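PDB 2DT4: hypothetical protein PH0802 from Pyrococcus horikoshii, which is of unknown function but has the fold of the plant- and prokaryote-conserved (PPC) domain and assembles with two further copies of itself. Local coordinates for residues 14-19 / 109-114; 37-42 / 115-120; 44-49 / 70-75; 48-53 / 61-66; 90-95 / 104-109. All coordinates share one frame; numbering follows the deposited sequence.

How the interactions relate
Interactions 1, 2, 3 and 5 all reach the curled mixed sheet of the PPC domain, while interaction 4 lies in the three-stranded antiparallel sheet beside it. Interaction 1 touches interaction 2 through Phe14 O and Ile116 N (2.9 Å) and interaction 3 through Val113 O and Thr45 N (2.8 Å). Interactions 3 and 5 have centres about 8 Å apart, as do interactions 4 and 5; the latter two are joined by Gly52 N and His105 O. A glycerol, probably from the crystallisation liquor, sits between subunits: Thr45 and Glu71 of interaction 3 meet it from one chain, Tyr61, a residue of interaction 4, from another. Interaction 2 lies farthest from interaction 4, centres about 22 Å apart.

Interaction 1. Residues 14-19 / 109-114; sequences FRVPEG and GEVFVA
Arg15 meets Ala114 with its backbone and the root of its side chain: the CA-H of Arg15 is directed at Ala114 O, 3.2 Å from CA, and CG lies near the same oxygen. A bend at chi3 (70°) turns the guanidinium so that its edge meets a water in plane. This water accepts from Arg15 NH2 and donates to Val16 O and to Phe112 O, a three-way bridge between the chains, while Arg15 NE is hydrogen-bonded to Trp138 O of the second subunit. Val16 N donates to Ala114 O (2.9 Å), and its side chain crosses Val111 at about a right angle; CG1, anti to the backbone N, is the branch that reaches Val111 CG2, 3.9 Å away. Val16 CB also rests 4.0 Å from Ala114 CB, whereas Ala114 N is buried without a partner. After Pro17, whose carbonyl oxygen lies against Val111 CG1, Glu18 runs alongside Phe112 and points the same way. Its OE2 sits at the ring edge, 3.8 Å from Phe112 CD1, with carboxylate and ring planes 79° apart, and OE1 is bound to Tyr133 OH of the second subunit. Gly19 N closes the segment with a nearly straight bond (169°) to Val111 O at 2.8 Å. Phe112 and Val113 form a classic beta bulge opposite Thr45, where the chain turns a corner between sheets. Val16 and Val111 both pack on Leu22 of helix 22-33, Val16 and Pro17 reach Tyr25 of the same helix, and Phe14 and Val16 lie on Ile116 of strand 114-123.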
# COMPACT_ATOMS: atom_id res chain seq x y z
N PHE A 14 -2.43 12.73 8.03
CA PHE A 14 -2.97 13.06 9.34
C PHE A 14 -3.09 11.84 10.23
O PHE A 14 -3.16 10.68 9.74
CB PHE A 14 -4.33 13.76 9.23
CG PHE A 14 -5.34 13.05 8.38
CD1 PHE A 14 -6.08 11.98 8.86
CD2 PHE A 14 -5.52 13.42 7.07
CE1 PHE A 14 -6.99 11.30 8.03
CE2 PHE A 14 -6.41 12.77 6.26
CZ PHE A 14 -7.14 11.70 6.72
N ARG A 15 -3.15 12.12 11.53
CA ARG A 15 -3.49 11.12 12.50
C ARG A 15 -4.93 11.24 12.92
O ARG A 15 -5.39 12.30 13.32
CB ARG A 15 -2.61 11.23 13.75
CG ARG A 15 -2.99 10.19 14.76
CD ARG A 15 -1.93 9.92 15.77
NE ARG A 15 -1.77 11.03 16.68
CZ ARG A 15 -2.38 11.16 17.86
NH1 ARG A 15 -2.12 12.21 18.65
NH2 ARG A 15 -3.29 10.31 18.24
N VAL A 16 -5.62 10.12 12.82
CA VAL A 16 -7.01 10.02 13.22
C VAL A 16 -7.07 9.87 14.75
O VAL A 16 -6.37 9.04 15.31
CB VAL A 16 -7.66 8.77 12.55
CG1 VAL A 16 -9.09 8.63 12.98
CG2 VAL A 16 -7.56 8.84 11.05
N PRO A 17 -7.91 10.66 15.44
CA PRO A 17 -8.03 10.52 16.89
C PRO A 17 -8.38 9.11 17.38
O PRO A 17 -9.19 8.41 16.77
CB PRO A 17 -9.14 11.51 17.24
CG PRO A 17 -9.04 12.53 16.22
CD PRO A 17 -8.73 11.77 14.94
N GLU A 18 -7.78 8.75 18.52
CA GLU A 18 -8.13 7.52 19.23
C GLU A 18 -9.65 7.46 19.45
O GLU A 18 -10.27 8.43 19.92
CB GLU A 18 -7.39 7.43 20.57
CG GLU A 18 -7.73 6.18 21.38
CD GLU A 18 -7.18 6.20 22.79
OE1 GLU A 18 -6.85 7.30 23.31
OE2 GLU A 18 -7.11 5.11 23.38
N GLY A 19 -10.19 6.27 19.19
CA GLY A 19 -11.60 6.03 19.40
C GLY A 19 -12.55 6.28 18.26
O GLY A 19 -13.72 5.85 18.32
N GLY A 109 -13.57 -0.54 12.12
CA GLY A 109 -12.44 -0.71 13.01
C GLY A 109 -12.24 0.53 13.86
O GLY A 109 -12.16 1.66 13.36
N GLU A 110 -12.11 0.28 15.15
CA GLU A 110 -11.90 1.37 16.09
C GLU A 110 -10.42 1.75 16.05
O GLU A 110 -9.53 0.90 16.18
CB GLU A 110 -12.30 0.95 17.51
CG GLU A 110 -12.10 2.05 18.50
CD GLU A 110 -12.45 1.61 19.91
OE1 GLU A 110 -13.53 1.02 20.09
OE2 GLU A 110 -11.61 1.81 20.80
N VAL A 111 -10.14 3.03 15.88
CA VAL A 111 -8.75 3.50 15.83
C VAL A 111 -8.04 3.66 17.17
O VAL A 111 -8.53 4.43 17.99
CB VAL A 111 -8.70 4.91 15.22
CG1 VAL A 111 -7.31 5.57 15.37
CG2 VAL A 111 -9.16 4.86 13.77
N PHE A 112 -6.84 3.02 17.19
CA PHE A 112 -6.02 3.37 18.37
C PHE A 112 -5.14 4.48 17.85
O PHE A 112 -5.18 5.59 18.33
CB PHE A 112 -5.27 2.11 18.92
CG PHE A 112 -4.32 2.40 20.06
CD1 PHE A 112 -4.78 3.04 21.22
CD2 PHE A 112 -2.98 2.10 19.94
CE1 PHE A 112 -3.89 3.33 22.26
CE2 PHE A 112 -2.09 2.39 20.97
CZ PHE A 112 -2.56 3.02 22.13
N VAL A 113 -4.37 4.11 16.82
CA VAL A 113 -3.52 5.08 16.08
C VAL A 113 -3.82 4.77 14.63
O VAL A 113 -3.81 3.63 14.24
CB VAL A 113 -2.02 4.93 16.33
CG1 VAL A 113 -1.16 5.81 15.35
CG2 VAL A 113 -1.70 5.27 17.79
N ALA A 114 -3.97 5.83 13.80
CA ALA A 114 -4.15 5.61 12.35
C ALA A 114 -3.52 6.83 11.69
O ALA A 114 -3.92 7.99 11.98
CB ALA A 114 -5.55 5.39 11.86
O HOH W 1 -4.58 8.12 17.12

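Interaction 2. Residues 37-42 / 115-120; sequences TAIING and EIFLQE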
# COMPACT_ATOMS: atom_id res chain seq x y z
N THR A 37 -13.72 12.17 -4.64
CA THR A 37 -12.89 11.07 -5.11
C THR A 37 -11.49 11.17 -4.53
O THR A 37 -10.89 12.23 -4.58
CB THR A 37 -12.79 11.10 -6.66
OG1 THR A 37 -14.12 11.14 -7.24
CG2 THR A 37 -12.11 9.85 -7.19
N ALA A 38 -10.95 10.06 -4.04
CA ALA A 38 -9.60 10.05 -3.48
C ALA A 38 -9.06 8.64 -3.41
O ALA A 38 -9.80 7.66 -3.51
CB ALA A 38 -9.61 10.64 -2.09
N ILE A 39 -7.78 8.58 -3.09
CA ILE A 39 -7.12 7.31 -2.85
C ILE A 39 -6.56 7.49 -1.44
O ILE A 39 -6.24 8.61 -1.00
CB ILE A 39 -6.07 6.79 -3.85
CG1 ILE A 39 -4.93 7.81 -4.07
CG2 ILE A 39 -6.77 6.43 -5.14
CD1 ILE A 39 -3.76 7.68 -3.14
N ILE A 40 -6.50 6.39 -0.70
CA ILE A 40 -6.02 6.38 0.67
C ILE A 40 -5.01 5.27 0.91
O ILE A 40 -5.08 4.18 0.32
CB ILE A 40 -7.17 6.26 1.70
CG1 ILE A 40 -8.10 5.09 1.37
CG2 ILE A 40 -7.98 7.54 1.71
CD1 ILE A 40 -9.30 4.98 2.32
N ASN A 41 -4.15 5.53 1.88
CA ASN A 41 -3.22 4.48 2.30
C ASN A 41 -2.95 4.83 3.75
O ASN A 41 -3.06 5.98 4.13
CB ASN A 41 -1.98 4.23 1.46
CG ASN A 41 -0.81 5.11 1.82
OD1 ASN A 41 -0.53 5.39 2.99
ND2 ASN A 41 -0.09 5.52 0.80
N GLY A 42 -2.67 3.84 4.57
CA GLY A 42 -2.26 4.13 5.92
C GLY A 42 -1.86 2.92 6.74
O GLY A 42 -1.91 1.79 6.28
N GLU A 115 -2.53 6.58 10.84
CA GLU A 115 -1.77 7.59 10.15
C GLU A 115 -2.14 7.37 8.70
O GLU A 115 -1.73 6.38 8.06
CB GLU A 115 -0.27 7.46 10.42
CG GLU A 115 0.04 7.75 11.88
CD GLU A 115 1.45 7.42 12.32
OE1 GLU A 115 2.27 6.93 11.53
OE2 GLU A 115 1.76 7.63 13.52
N ILE A 116 -3.02 8.25 8.24
CA ILE A 116 -3.61 8.15 6.91
C ILE A 116 -3.12 9.22 5.92
O ILE A 116 -3.06 10.43 6.25
CB ILE A 116 -5.15 8.30 7.10
CG1 ILE A 116 -5.75 7.27 8.08
CG2 ILE A 116 -5.85 8.26 5.75
CD1 ILE A 116 -5.43 5.81 7.84
N PHE A 117 -2.88 8.74 4.70
CA PHE A 117 -2.51 9.55 3.55
C PHE A 117 -3.73 9.53 2.62
O PHE A 117 -4.28 8.47 2.33
CB PHE A 117 -1.30 9.01 2.79
CG PHE A 117 -1.02 9.74 1.51
CD1 PHE A 117 -1.32 9.17 0.29
CD2 PHE A 117 -0.49 11.02 1.53
CE1 PHE A 117 -1.06 9.86 -0.91
CE2 PHE A 117 -0.23 11.70 0.34
CZ PHE A 117 -0.51 11.12 -0.87
N LEU A 118 -4.13 10.72 2.17
CA LEU A 118 -5.31 10.84 1.32
C LEU A 118 -5.01 11.79 0.18
O LEU A 118 -4.55 12.91 0.41
CB LEU A 118 -6.50 11.32 2.13
CG LEU A 118 -7.81 11.30 1.37
CD1 LEU A 118 -8.95 11.10 2.34
CD2 LEU A 118 -8.06 12.58 0.55
N GLN A 119 -5.23 11.34 -1.06
CA GLN A 119 -4.96 12.14 -2.25
C GLN A 119 -6.26 12.27 -3.02
O GLN A 119 -6.76 11.30 -3.62
CB GLN A 119 -3.86 11.50 -3.13
CG GLN A 119 -3.66 12.19 -4.47
CD GLN A 119 -3.20 13.63 -4.26
OE1 GLN A 119 -3.93 14.60 -4.61
NE2 GLN A 119 -2.05 13.80 -3.66
N GLU A 120 -6.75 13.51 -3.07
CA GLU A 120 -7.96 13.80 -3.82
C GLU A 120 -7.66 13.74 -5.31
O GLU A 120 -6.57 14.13 -5.72
CB GLU A 120 -8.45 15.21 -3.46
CG GLU A 120 -9.65 15.69 -4.25
CD GLU A 120 -10.04 17.10 -3.94
OE1 GLU A 120 -11.27 17.36 -3.94
OE2 GLU A 120 -9.14 17.95 -3.70
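Phe117 N donates to Asn41 O over 2.8 Å in an almost straight bond (174°), and the CA-H of Ile116 approaches the same oxygen. The bond belongs to an antiparallel pairing inside the mixed sheet of the PPC domain, with hydrogen-bonded pairs Asn41-Phe117 and Ile39-Gln119 alternating with non-hydrogen-bonded ones. Asn41 N returns a bond to Phe117 O at 3.0 Å, and Gln119 N reaches Ile39 O at 2.9 Å.

On the face carrying Ile39, Asn41 and Phe117, the phenyl ring is approached obliquely by both neighbours along its CD1-CE1 side. Ile39 CD1 comes within 4.1 Å of Phe117 CE1, while the Asn41 amide, its plane 32° from that of the ring, sets ND2 3.9 Å from Phe117 CD1, with OD1 beside Phe117 CB. With Asn41 CG held between backbone N and carbonyl carbon (chi1 86°), the amide leans over toward the phenylalanine. This face helps to build the trimer: Phe117 packs on Ile39 of the second subunit, and Ile39 on Phe117 of the third.

The other face turns inward, where Leu118 meets Phe29 and Cys30 of helix 22-33. Gly42 is closely fitted there, since a beta carbon on it would collide with Ile116 CD1. Leu118 divides its two methyl groups between partners: CD1 lies 3.7 Å from Ile40 CG2, and CD2 lies 3.6 Å from Ala38 CB.

Interaction 3. Residues 44-49 / 70-75; sequences GTLKNP and YELISL. With GOL (glycerol), chain B.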
# COMPACT_ATOMS: atom_id res chain seq x y z
N GLY A 44 -1.19 1.87 11.29
CA GLY A 44 -1.44 2.18 12.68
C GLY A 44 -1.79 0.93 13.46
O GLY A 44 -1.09 -0.07 13.32
N THR A 45 -2.81 1.05 14.30
CA THR A 45 -3.37 -0.06 15.10
C THR A 45 -4.87 0.14 15.23
O THR A 45 -5.34 1.24 15.55
CB THR A 45 -2.73 -0.09 16.48
OG1 THR A 45 -1.44 -0.71 16.38
CG2 THR A 45 -3.47 -1.01 17.41
N LEU A 46 -5.63 -0.92 14.98
CA LEU A 46 -7.07 -0.94 15.21
C LEU A 46 -7.43 -1.87 16.35
O LEU A 46 -6.74 -2.87 16.60
CB LEU A 46 -7.80 -1.40 13.94
CG LEU A 46 -7.59 -0.53 12.70
CD1 LEU A 46 -8.36 -1.18 11.52
CD2 LEU A 46 -7.93 0.93 12.91
N LYS A 47 -8.54 -1.56 17.01
CA LYS A 47 -9.09 -2.43 18.06
C LYS A 47 -10.41 -3.03 17.63
O LYS A 47 -11.27 -2.34 17.07
CB LYS A 47 -9.27 -1.61 19.34
CG LYS A 47 -7.92 -1.24 19.98
CD LYS A 47 -8.01 -0.58 21.35
CE LYS A 47 -6.62 -0.29 21.90
NZ LYS A 47 -6.66 0.39 23.24
N ASN A 48 -10.57 -4.33 17.90
CA ASN A 48 -11.73 -5.09 17.49
C ASN A 48 -12.15 -4.86 16.03
O ASN A 48 -13.35 -4.59 15.76
CB ASN A 48 -12.88 -4.81 18.43
CG ASN A 48 -12.45 -4.83 19.90
OD1 ASN A 48 -11.90 -5.80 20.39
ND2 ASN A 48 -12.70 -3.71 20.60
N PRO A 49 -11.21 -4.95 15.08
CA PRO A 49 -11.57 -4.74 13.68
C PRO A 49 -12.47 -5.85 13.16
O PRO A 49 -12.34 -7.01 13.55
CB PRO A 49 -10.22 -4.70 12.96
CG PRO A 49 -9.32 -5.54 13.81
CD PRO A 49 -9.77 -5.26 15.21
N TYR A 70 -4.87 -5.04 16.88
CA TYR A 70 -4.14 -5.55 15.74
C TYR A 70 -3.34 -4.43 15.12
O TYR A 70 -3.86 -3.31 14.91
CB TYR A 70 -5.11 -6.14 14.70
CG TYR A 70 -5.62 -7.52 15.01
CD1 TYR A 70 -6.62 -7.74 15.97
CD2 TYR A 70 -5.10 -8.62 14.33
CE1 TYR A 70 -7.09 -9.05 16.24
CE2 TYR A 70 -5.56 -9.91 14.59
CZ TYR A 70 -6.53 -10.11 15.55
OH TYR A 70 -6.97 -11.40 15.82
N GLU A 71 -2.09 -4.72 14.77
CA GLU A 71 -1.29 -3.77 13.99
C GLU A 71 -1.94 -3.61 12.59
O GLU A 71 -2.23 -4.60 11.89
CB GLU A 71 0.19 -4.18 13.87
CG GLU A 71 0.93 -4.20 15.20
CD GLU A 71 1.25 -2.83 15.77
OE1 GLU A 71 1.40 -2.69 17.01
OE2 GLU A 71 1.41 -1.85 15.00
N LEU A 72 -2.19 -2.37 12.21
CA LEU A 72 -2.74 -2.05 10.90
C LEU A 72 -1.55 -1.96 9.95
O LEU A 72 -0.90 -0.94 9.85
CB LEU A 72 -3.52 -0.73 11.00
CG LEU A 72 -4.68 -0.37 10.03
CD1 LEU A 72 -4.80 1.10 9.73
CD2 LEU A 72 -5.01 -1.30 8.88
N ILE A 73 -1.24 -3.09 9.31
CA ILE A 73 -0.06 -3.23 8.49
C ILE A 73 -0.24 -2.51 7.16
O ILE A 73 0.64 -1.79 6.71
CB ILE A 73 0.26 -4.71 8.28
CG1 ILE A 73 0.65 -5.36 9.60
CG2 ILE A 73 1.27 -4.94 7.11
CD1 ILE A 73 0.67 -6.87 9.57
N SER A 74 -1.44 -2.63 6.61
CA SER A 74 -1.78 -1.88 5.41
C SER A 74 -3.24 -1.56 5.41
O SER A 74 -4.01 -2.41 5.75
CB SER A 74 -1.44 -2.66 4.14
OG SER A 74 -2.20 -3.84 3.99
N LEU A 75 -3.49 -0.26 4.91
CA LEU A 75 -4.81 0.09 4.59
C LEU A 75 -4.61 0.66 3.22
O LEU A 75 -3.75 1.50 3.03
CB LEU A 75 -5.40 1.16 5.54
CG LEU A 75 -6.79 1.54 5.00
CD1 LEU A 75 -7.77 1.69 6.11
CD2 LEU A 75 -6.74 2.69 4.07
C1 GOL B . 1.21 0.95 17.58
O1 GOL B . 0.52 -0.24 17.82
C2 GOL B . 1.52 1.12 16.09
O2 GOL B . 2.65 0.35 15.66
C3 GOL B . 1.80 2.60 15.89
O3 GOL B . 1.66 2.99 14.54
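Four backbone hydrogen bonds join Gly44 to Leu72 and Leu46 to Tyr70. Tyr70 N points almost straight (175°) at Leu46 O, 2.9 Å away, and Leu46 N returns a bond to Tyr70 O. At the other pair the donors come in well off the C=O direction: Leu72 N approaches Gly44 O at 2.8 Å from above the carbonyl plane, 52° out of it, whereas Gly44 N uses a lone pair of Leu72 O. Any side chain on Gly44 would, at its backbone angles, be pressed against the preceding carbonyl oxygen.

Apolar contacts follow on the face of Leu46, Tyr70 and Leu72. The two leucines meet branch point to branch point, Leu46 CG lying 4.0 Å from Leu72 CG. Pro49 crosses Tyr70 at about a right angle, its CD 4.1 Å from Tyr70 CD1. The strands are antiparallel neighbours in the mixed sheet of the PPC domain; at Lys47 and Asn48 the chain turns a corner and Pro49 enters the three-stranded sheet.

Polar contacts gather on the other face around a glycerol, probably from the crystallisation liquor. Glu71, folded at chi2 (-74°), spreads its carboxylate over two hydroxyls: glycerol O1 donates to Glu71 OE1 at 2.7 Å and O2 to the less surely placed OE2. Were Glu71 replaced by alanine, both glycerol hydroxyls, and Phe54 N of the second subunit, which binds OE1, would probably lose this acceptor. Thr45 OG1 also lies beside glycerol O1, at a doubtfully short separation. Tyr61 OH and His89 NE2 of the second subunit bind the same molecule.

Interaction 4. Residues 48-53 / 61-66; sequences NPKIGY and YKVIPL
Strands 49-53 and 61-65 run antiparallel, their axes 4.5 Å apart at closest approach, with Ile51-Ile64 and Tyr53-Lys62 as hydrogen-bonded pairs. They are the arms of a beta hairpin that forms two strands of the three-stranded sheet, the third being strand 106-111. Ile64 N donates to Ile51 O at 2.8 Å, and Lys62 N to Tyr53 O at the same length. Leu66 N extends the pairing by a bond to Pro49 O (2.9 Å).

Ile51 and Leu66 carry much of the apolar face. With CG1 of Ile51 lodged between its backbone N and carbonyl carbon (chi1 55°), the side chain leans toward the partner strand: CG1 lies 3.9 Å from Ile64 CB, and CD1 continues to Leu66 CD1. Leu66 also crosses the Pro49 ring at about a right angle, its CB 4.1 Å from Pro49 CG. Leu94 of strand 85-95 packs against Ile51, Pro49 and Leu66 and so joins the hairpin to the mixed sheet.

On the face of Lys50 and Val63, Lys50 lays CB against Val63 CG1 before its NZ forms a salt bridge with Glu108. Lys62 instead reaches Glu98 of the third subunit. The Tyr61 ring stacks on His105, and its OH binds a glycerol. Gly52 has no side chain to press on that ring, whose CD1 lies 3.7 Å from Gly52 C.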
# COMPACT_ATOMS: atom_id res chain seq x y z
N ASN A 48 -10.57 -4.33 17.90
CA ASN A 48 -11.73 -5.09 17.49
C ASN A 48 -12.15 -4.86 16.03
O ASN A 48 -13.35 -4.59 15.76
CB ASN A 48 -12.88 -4.81 18.43
CG ASN A 48 -12.45 -4.83 19.90
OD1 ASN A 48 -11.90 -5.80 20.39
ND2 ASN A 48 -12.70 -3.71 20.60
N PRO A 49 -11.21 -4.95 15.08
CA PRO A 49 -11.57 -4.74 13.68
C PRO A 49 -12.47 -5.85 13.16
O PRO A 49 -12.34 -7.01 13.55
CB PRO A 49 -10.22 -4.70 12.96
CG PRO A 49 -9.32 -5.54 13.81
CD PRO A 49 -9.77 -5.26 15.21
N LYS A 50 -13.40 -5.48 12.30
CA LYS A 50 -14.21 -6.45 11.58
C LYS A 50 -13.77 -6.44 10.13
O LYS A 50 -13.72 -5.36 9.52
CB LYS A 50 -15.69 -6.13 11.68
CG LYS A 50 -16.20 -6.11 13.10
CD LYS A 50 -17.70 -6.01 13.16
CE LYS A 50 -18.17 -6.18 14.59
NZ LYS A 50 -18.30 -4.90 15.27
N ILE A 51 -13.50 -7.63 9.59
CA ILE A 51 -13.09 -7.77 8.19
C ILE A 51 -14.14 -8.59 7.44
O ILE A 51 -14.91 -9.32 8.05
CB ILE A 51 -11.66 -8.38 8.06
CG1 ILE A 51 -11.58 -9.72 8.79
CG2 ILE A 51 -10.62 -7.36 8.53
CD1 ILE A 51 -10.26 -10.47 8.61
N GLY A 52 -14.14 -8.44 6.14
CA GLY A 52 -15.08 -9.12 5.26
C GLY A 52 -14.44 -9.86 4.11
O GLY A 52 -13.46 -9.41 3.53
N TYR A 53 -15.01 -11.03 3.80
CA TYR A 53 -14.69 -11.84 2.63
C TYR A 53 -15.98 -11.97 1.83
O TYR A 53 -17.00 -12.46 2.37
CB TYR A 53 -14.21 -13.21 3.09
CG TYR A 53 -13.94 -14.14 1.95
CD1 TYR A 53 -12.70 -14.18 1.31
CD2 TYR A 53 -14.92 -15.02 1.53
CE1 TYR A 53 -12.46 -15.05 0.26
CE2 TYR A 53 -14.71 -15.87 0.51
CZ TYR A 53 -13.47 -15.90 -0.14
OH TYR A 53 -13.33 -16.81 -1.16
N TYR A 61 -21.10 -9.98 2.19
CA TYR A 61 -19.83 -10.28 2.86
C TYR A 61 -20.05 -11.13 4.03
O TYR A 61 -20.91 -10.88 4.85
CB TYR A 61 -19.14 -9.03 3.40
CG TYR A 61 -18.45 -8.21 2.36
CD1 TYR A 61 -17.19 -8.53 1.94
CD2 TYR A 61 -19.07 -7.09 1.79
CE1 TYR A 61 -16.54 -7.79 0.98
CE2 TYR A 61 -18.42 -6.35 0.81
CZ TYR A 61 -17.14 -6.68 0.43
OH TYR A 61 -16.46 -5.95 -0.52
N LYS A 62 -19.09 -12.03 4.20
CA LYS A 62 -18.96 -12.87 5.43
C LYS A 62 -18.13 -11.95 6.31
O LYS A 62 -17.05 -11.49 5.93
CB LYS A 62 -18.21 -14.17 5.20
CG LYS A 62 -17.82 -14.92 6.46
CD LYS A 62 -16.95 -16.12 6.09
CE LYS A 62 -16.45 -16.86 7.31
NZ LYS A 62 -15.74 -18.10 6.88
N VAL A 63 -18.64 -11.67 7.49
CA VAL A 63 -18.00 -10.74 8.39
C VAL A 63 -17.32 -11.54 9.50
O VAL A 63 -17.94 -12.39 10.16
CB VAL A 63 -18.98 -9.73 8.99
CG1 VAL A 63 -18.29 -8.84 9.98
CG2 VAL A 63 -19.62 -8.88 7.91
N ILE A 64 -16.02 -11.30 9.66
CA ILE A 64 -15.21 -11.94 10.69
C ILE A 64 -14.82 -10.88 11.74
O ILE A 64 -14.05 -9.96 11.44
CB ILE A 64 -13.95 -12.56 10.05
CG1 ILE A 64 -14.37 -13.52 8.93
CG2 ILE A 64 -13.10 -13.20 11.12
CD1 ILE A 64 -13.22 -13.99 8.05
N PRO A 65 -15.40 -10.96 12.93
CA PRO A 65 -15.10 -9.98 13.99
C PRO A 65 -13.87 -10.35 14.80
O PRO A 65 -13.89 -11.35 15.53
CB PRO A 65 -16.35 -10.01 14.89
CG PRO A 65 -16.94 -11.39 14.69
CD PRO A 65 -16.47 -11.91 13.33
N LEU A 66 -12.81 -9.60 14.68
CA LEU A 66 -11.61 -9.85 15.46
C LEU A 66 -11.72 -9.13 16.78
O LEU A 66 -12.54 -8.20 16.93
CB LEU A 66 -10.36 -9.43 14.66
CG LEU A 66 -10.21 -10.11 13.31
CD1 LEU A 66 -9.09 -9.49 12.43
CD2 LEU A 66 -9.96 -11.60 13.46
O HOH W 2 -14.78 -7.15 16.05

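Interaction 5. Residues 90-95 / 104-109; sequences AHVSLG and GHLVEG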
# COMPACT_ATOMS: atom_id res chain seq x y z
N ALA A 90 -12.15 0.21 1.59
CA ALA A 90 -10.76 -0.14 1.88
C ALA A 90 -10.58 -1.59 2.30
O ALA A 90 -11.49 -2.21 2.83
CB ALA A 90 -10.19 0.76 2.95
N HIS A 91 -9.38 -2.10 2.10
CA HIS A 91 -8.98 -3.44 2.55
C HIS A 91 -7.82 -3.27 3.50
O HIS A 91 -7.06 -2.31 3.40
CB HIS A 91 -8.53 -4.34 1.39
CG HIS A 91 -9.66 -4.84 0.55
ND1 HIS A 91 -9.80 -6.17 0.23
CD2 HIS A 91 -10.73 -4.22 0.02
CE1 HIS A 91 -10.87 -6.33 -0.53
NE2 HIS A 91 -11.46 -5.16 -0.68
N VAL A 92 -7.76 -4.19 4.46
CA VAL A 92 -6.70 -4.08 5.50
C VAL A 92 -6.00 -5.41 5.71
O VAL A 92 -6.60 -6.47 5.56
CB VAL A 92 -7.29 -3.60 6.85
CG1 VAL A 92 -7.71 -2.16 6.79
CG2 VAL A 92 -8.41 -4.52 7.31
N SER A 93 -4.74 -5.30 6.15
CA SER A 93 -3.97 -6.44 6.59
C SER A 93 -3.64 -6.04 8.04
O SER A 93 -3.32 -4.86 8.34
CB SER A 93 -2.74 -6.79 5.78
OG SER A 93 -1.82 -5.79 5.85
N LEU A 94 -3.89 -7.00 8.92
CA LEU A 94 -3.80 -6.82 10.35
C LEU A 94 -2.91 -7.84 11.02
O LEU A 94 -3.05 -9.05 10.81
CB LEU A 94 -5.23 -7.02 10.81
CG LEU A 94 -6.28 -6.05 10.29
CD1 LEU A 94 -7.63 -6.56 10.63
CD2 LEU A 94 -6.12 -4.67 10.82
N GLY A 95 -1.99 -7.35 11.85
CA GLY A 95 -1.05 -8.20 12.54
C GLY A 95 -1.40 -8.46 13.98
O GLY A 95 -1.67 -7.55 14.77
N GLY A 104 -8.76 -8.61 4.92
CA GLY A 104 -9.84 -8.67 3.97
C GLY A 104 -10.37 -7.27 3.75
O GLY A 104 -9.69 -6.28 4.04
N HIS A 105 -11.62 -7.16 3.30
CA HIS A 105 -12.30 -5.88 3.22
C HIS A 105 -12.50 -5.34 4.62
O HIS A 105 -12.88 -6.08 5.52
CB HIS A 105 -13.65 -6.12 2.53
CG HIS A 105 -14.63 -5.01 2.72
ND1 HIS A 105 -15.90 -5.21 3.21
CD2 HIS A 105 -14.53 -3.69 2.44
CE1 HIS A 105 -16.54 -4.05 3.23
NE2 HIS A 105 -15.73 -3.12 2.76
N LEU A 106 -12.29 -4.03 4.85
CA LEU A 106 -12.52 -3.46 6.16
C LEU A 106 -14.00 -3.12 6.30
O LEU A 106 -14.52 -2.31 5.57
CB LEU A 106 -11.70 -2.19 6.39
CG LEU A 106 -11.86 -1.58 7.77
CD1 LEU A 106 -11.40 -2.50 8.89
CD2 LEU A 106 -11.12 -0.25 7.82
N VAL A 107 -14.65 -3.78 7.25
CA VAL A 107 -16.06 -3.55 7.55
C VAL A 107 -16.19 -2.43 8.59
O VAL A 107 -16.98 -1.51 8.40
CB VAL A 107 -16.74 -4.84 8.06
CG1 VAL A 107 -18.20 -4.54 8.51
CG2 VAL A 107 -16.72 -5.86 6.94
N GLU A 108 -15.39 -2.50 9.65
CA GLU A 108 -15.27 -1.40 10.62
C GLU A 108 -14.06 -1.61 11.50
O GLU A 108 -13.60 -2.74 11.64
CB GLU A 108 -16.52 -1.29 11.49
CG GLU A 108 -16.81 -2.50 12.33
CD GLU A 108 -17.96 -2.29 13.32
OE1 GLU A 108 -19.12 -2.23 12.90
OE2 GLU A 108 -17.71 -2.18 14.53
N GLY A 109 -13.57 -0.54 12.12
CA GLY A 109 -12.44 -0.71 13.01
C GLY A 109 -12.24 0.53 13.86
O GLY A 109 -12.16 1.66 13.36
O HOH W 3 -14.19 -0.51 3.46
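His105 sits over one face of the His91 ring: its CA stands 3.8 Å from the ring centroid and only 5° off the ring normal, a CH-pi contact. The side chains themselves cross at about a right angle, and the imidazole planes meet obliquely at 56°. In His91, CG stands anti to the carbonyl carbon (chi1 -75°), which lays the ring along the backbone of Gly104 and His105. Without the imidazole, as with a serine in place of His91, His105 CA is likely to lose the ring it rests on, and Glu71 of the third subunit a packing surface. His89 meets both imidazoles, drawing the three histidines into one cluster.

Val92 and Leu106 approach each other aslant, each offering two methyl groups. Val92 CG2 lies 3.9 Å from Leu106 CD1, and Val92 CG1 comes equally near CB and CD2 of Leu106.

The pairing of Val92 with Gly104 belongs to the mixed sheet of the PPC domain; at His105 the chain turns a corner, and strand 106-109, running steeply across strand 90-95, enters the three-stranded sheet. A classic beta bulge follows, Val107 and Glu108 both facing Lys50. Before the corner, Val92 N donates to Gly104 O at 2.9 Å and Gly104 N returns a bond to Val92 O; beyond it, Leu106 N donates to Ala90 O at 2.8 Å. A water accepts from Ala90 N and donates to Leu106 O, 2.8 Å from it.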